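Local coordinates for protein cellulase (Rhodothermus marinus, PDB 3B7M) that hydrolyses internal beta-1,4-glucosidic bonds of cellulose as a thermostable endoglucanase of glycoside hydrolase family 12, engineered for activity at moderate temperature, at residues 56-62 with 194-200. Residues are numbered along the deposited sequence; the frame is centred on the assembly and turned at random.
Sequences VAAYPNI and QTGFELF
Tyr59 has its CG anti to the backbone N (chi1 178°), a torsion that carries the ring alongside the backbone of 195-198. CB passes 4.1 Å from Phe197 O; CD1 comes edge-on to that oxygen and also touches Glu198 CG at 3.6 Å. CE1 approaches Gly196 C obliquely, while CE2 on the other edge meets Gln194 OE1 in the ring plane; NE2 of that amide bonds Gln63 OE1. OH ends 3.5 Å from Thr195 CA and hydrogen-bonds Ala95 O on strand 91-101, beyond the partner strand. With an alanine here, Ala95 O would probably lose the phenol's hydrogen bond, and Gly196 and Glu198 CG the ring packed beside them. Asn61 CB lies against one ring face, and Asn61 ND2 bonds back to Tyr59 O almost straight (170°), a local link across Pro60. Backbone bonds flank this link: Ile62 and Thr195 exchange two, Phe197 N reaches Pro60 O, and an isolated bridge puts Leu199 N on Ala58 O. A classic beta bulge sets two residues against Leu199, whose O takes a good bond from Ala57 N (2.8 Å) and a weak one from Ala58 N. Val56 CA sits over one face of the Phe200 ring in a CH-pi contact; Val56 CG2 separately touches Phe200 CZ at 3.5 Å. In this beta-jelly-roll fold the buried phenol, its hydroxyl satisfied by Ala95 O, can thus pack against strand 189-199 without leaving a polar group unmet.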
ATOM      1  N   VAL A  56       9.610   4.145  -8.652  1.00 18.37           N
ATOM      2  CA  VAL A  56       8.173   4.389  -8.736  1.00 17.80           C
ATOM      3  C   VAL A  56       7.869   5.802  -9.250  1.00 17.59           C
ATOM      4  O   VAL A  56       8.479   6.780  -8.790  1.00 17.28           O
ATOM      5  CB  VAL A  56       7.512   4.210  -7.339  1.00 18.18           C
ATOM      6  CG1 VAL A  56       6.056   4.594  -7.376  1.00 18.11           C
ATOM      7  CG2 VAL A  56       7.659   2.779  -6.857  1.00 17.54           C
ATOM      8  N   ALA A  57       6.938   5.891 -10.203  1.00 16.65           N
ATOM      9  CA  ALA A  57       6.449   7.162 -10.720  1.00 16.52           C
ATOM     10  C   ALA A  57       5.328   7.733  -9.853  1.00 16.53           C
ATOM     11  O   ALA A  57       5.291   8.930  -9.577  1.00 16.60           O
ATOM     12  CB  ALA A  57       5.960   6.988 -12.142  1.00 16.98           C
ATOM     13  N   ALA A  58       4.426   6.862  -9.409  1.00 15.86           N
ATOM     14  CA  ALA A  58       3.199   7.279  -8.745  1.00 14.96           C
ATOM     15  C   ALA A  58       2.640   6.126  -7.938  1.00 14.59           C
ATOM     16  O   ALA A  58       2.918   4.952  -8.240  1.00 14.25           O
ATOM     17  CB  ALA A  58       2.185   7.722  -9.771  1.00 15.06           C
ATOM     18  N   TYR A  59       1.847   6.457  -6.924  1.00 13.28           N
ATOM     19  CA  TYR A  59       1.152   5.445  -6.131  1.00 13.46           C
ATOM     20  C   TYR A  59      -0.244   5.966  -5.788  1.00 13.25           C
ATOM     21  O   TYR A  59      -0.489   6.397  -4.644  1.00 13.52           O
ATOM     22  CB  TYR A  59       1.968   5.108  -4.871  1.00 13.44           C
ATOM     23  CG  TYR A  59       1.345   4.085  -3.915  1.00 14.03           C
ATOM     24  CD1 TYR A  59       0.880   2.848  -4.367  1.00 12.47           C
ATOM     25  CD2 TYR A  59       1.273   4.349  -2.548  1.00 16.19           C
ATOM     26  CE1 TYR A  59       0.334   1.904  -3.479  1.00 14.90           C
ATOM     27  CE2 TYR A  59       0.729   3.423  -1.650  1.00 16.88           C
ATOM     28  CZ  TYR A  59       0.260   2.205  -2.125  1.00 16.25           C
ATOM     29  OH  TYR A  59      -0.280   1.307  -1.238  1.00 15.43           O
ATOM     30  N   PRO A  60      -1.160   5.977  -6.784  1.00 12.93           N
ATOM     31  CA  PRO A  60      -2.520   6.420  -6.458  1.00 12.38           C
ATOM     32  C   PRO A  60      -3.087   5.397  -5.488  1.00 13.03           C
ATOM     33  O   PRO A  60      -2.853   4.201  -5.658  1.00 13.02           O
ATOM     34  CB  PRO A  60      -3.250   6.346  -7.801  1.00 12.24           C
ATOM     35  CG  PRO A  60      -2.459   5.311  -8.608  1.00 12.28           C
ATOM     36  CD  PRO A  60      -1.033   5.564  -8.202  1.00 12.51           C
ATOM     37  N   ASN A  61      -3.785   5.854  -4.455  1.00 13.08           N
ATOM     38  CA  ASN A  61      -4.113   4.958  -3.353  1.00 13.57           C
ATOM     39  C   ASN A  61      -5.344   5.365  -2.572  1.00 13.49           C
ATOM     40  O   ASN A  61      -5.778   6.513  -2.631  1.00 13.50           O
ATOM     41  CB  ASN A  61      -2.910   4.816  -2.406  1.00 13.61           C
ATOM     42  CG  ASN A  61      -2.643   6.071  -1.607  1.00 14.36           C
ATOM     43  OD1 ASN A  61      -3.139   6.211  -0.499  1.00 15.90           O
ATOM     44  ND2 ASN A  61      -1.873   6.998  -2.173  1.00 13.58           N
ATOM     45  N   ILE A  62      -5.910   4.412  -1.842  1.00 13.56           N
ATOM     46  CA  ILE A  62      -6.923   4.725  -0.845  1.00 13.86           C
ATOM     47  C   ILE A  62      -6.330   4.449   0.537  1.00 15.13           C
ATOM     48  O   ILE A  62      -5.676   3.418   0.741  1.00 15.18           O
ATOM     49  CB  ILE A  62      -8.250   3.952  -1.093  1.00 13.61           C
ATOM     50  CG1 ILE A  62      -9.297   4.300  -0.021  1.00 12.56           C
ATOM     51  CG2 ILE A  62      -7.992   2.444  -1.235  1.00 12.43           C
ATOM     52  CD1 ILE A  62     -10.748   3.927  -0.420  1.00 13.67           C
ATOM     53  N   GLN A 194      -2.716   1.845   3.652  1.00 16.53           N
ATOM     54  CA  GLN A 194      -3.095   2.255   2.301  1.00 16.58           C
ATOM     55  C   GLN A 194      -3.057   1.060   1.378  1.00 15.80           C
ATOM     56  O   GLN A 194      -2.295   0.128   1.623  1.00 15.69           O
ATOM     57  CB  GLN A 194      -2.094   3.259   1.741  1.00 17.07           C
ATOM     58  CG  GLN A 194      -1.606   4.307   2.698  1.00 20.31           C
ATOM     59  CD  GLN A 194      -0.629   5.236   2.043  1.00 24.02           C
ATOM     60  OE1 GLN A 194       0.391   4.811   1.527  1.00 28.27           O
ATOM     61  NE2 GLN A 194      -0.939   6.517   2.052  1.00 29.37           N
ATOM     62  N   THR A 195      -3.846   1.098   0.304  1.00 13.70           N
ATOM     63  CA  THR A 195      -3.618   0.190  -0.808  1.00 13.00           C
ATOM     64  C   THR A 195      -3.825   0.935  -2.130  1.00 12.90           C
ATOM     65  O   THR A 195      -4.544   1.933  -2.183  1.00 12.17           O
ATOM     66  CB  THR A 195      -4.507  -1.049  -0.748  1.00 12.86           C
ATOM     67  OG1 THR A 195      -3.930  -2.077  -1.565  1.00 13.46           O
ATOM     68  CG2 THR A 195      -5.940  -0.730  -1.234  1.00 12.19           C
ATOM     69  N   GLY A 196      -3.184   0.441  -3.181  1.00 12.61           N
ATOM     70  CA  GLY A 196      -3.310   1.013  -4.511  1.00 13.22           C
ATOM     71  C   GLY A 196      -2.262   0.410  -5.428  1.00 13.66           C
ATOM     72  O   GLY A 196      -1.854  -0.734  -5.238  1.00 13.60           O
ATOM     73  N   PHE A 197      -1.838   1.180  -6.426  1.00 13.25           N
ATOM     74  CA  PHE A 197      -0.966   0.672  -7.448  1.00 13.60           C
ATOM     75  C   PHE A 197       0.290   1.526  -7.531  1.00 14.33           C
ATOM     76  O   PHE A 197       0.202   2.736  -7.713  1.00 14.94           O
ATOM     77  CB  PHE A 197      -1.704   0.637  -8.793  1.00 13.48           C
ATOM     78  CG  PHE A 197      -3.054  -0.040  -8.723  1.00 12.76           C
ATOM     79  CD1 PHE A 197      -3.163  -1.416  -8.816  1.00 13.42           C
ATOM     80  CD2 PHE A 197      -4.211   0.705  -8.542  1.00 12.85           C
ATOM     81  CE1 PHE A 197      -4.410  -2.045  -8.752  1.00 11.89           C
ATOM     82  CE2 PHE A 197      -5.455   0.088  -8.458  1.00 13.59           C
ATOM     83  CZ  PHE A 197      -5.553  -1.289  -8.561  1.00 13.88           C
ATOM     84  N   GLU A 198       1.453   0.903  -7.369  1.00 14.64           N
ATOM     85  CA  GLU A 198       2.722   1.580  -7.642  1.00 15.59           C
ATOM     86  C   GLU A 198       2.936   1.513  -9.150  1.00 15.54           C
ATOM     87  O   GLU A 198       3.045   0.415  -9.705  1.00 15.40           O
ATOM     88  CB  GLU A 198       3.890   0.898  -6.914  1.00 15.43           C
ATOM     89  CG  GLU A 198       3.879   1.062  -5.402  1.00 16.27           C
ATOM     90  CD  GLU A 198       5.249   0.793  -4.770  1.00 17.73           C
ATOM     91  OE1 GLU A 198       5.839  -0.282  -5.032  1.00 18.90           O
ATOM     92  OE2 GLU A 198       5.725   1.658  -4.004  1.00 19.20           O
ATOM     93  N   LEU A 199       2.947   2.676  -9.807  1.00 15.57           N
ATOM     94  CA  LEU A 199       3.072   2.758 -11.267  1.00 15.88           C
ATOM     95  C   LEU A 199       4.501   3.052 -11.692  1.00 16.55           C
ATOM     96  O   LEU A 199       5.149   3.952 -11.160  1.00 16.33           O
ATOM     97  CB  LEU A 199       2.111   3.815 -11.841  1.00 15.42           C
ATOM     98  CG  LEU A 199       0.628   3.616 -11.527  1.00 14.74           C
ATOM     99  CD1 LEU A 199      -0.222   4.664 -12.225  1.00 13.45           C
ATOM    100  CD2 LEU A 199       0.173   2.191 -11.930  1.00 13.34           C
ATOM    101  N   PHE A 200       5.001   2.269 -12.640  1.00 17.26           N
ATOM    102  CA  PHE A 200       6.321   2.526 -13.201  1.00 17.78           C
ATOM    103  C   PHE A 200       6.154   3.001 -14.638  1.00 18.06           C
ATOM    104  O   PHE A 200       6.614   4.086 -14.987  1.00 18.50           O
ATOM    105  CB  PHE A 200       7.233   1.294 -13.117  1.00 17.57           C
ATOM    106  CG  PHE A 200       7.577   0.884 -11.711  1.00 18.79           C
ATOM    107  CD1 PHE A 200       6.642   0.229 -10.906  1.00 18.97           C
ATOM    108  CD2 PHE A 200       8.838   1.158 -11.184  1.00 19.03           C
ATOM    109  CE1 PHE A 200       6.961  -0.165  -9.609  1.00 19.63           C
ATOM    110  CE2 PHE A 200       9.163   0.776  -9.886  1.00 17.79           C
ATOM    111  CZ  PHE A 200       8.221   0.111  -9.097  1.00 18.74           C
TER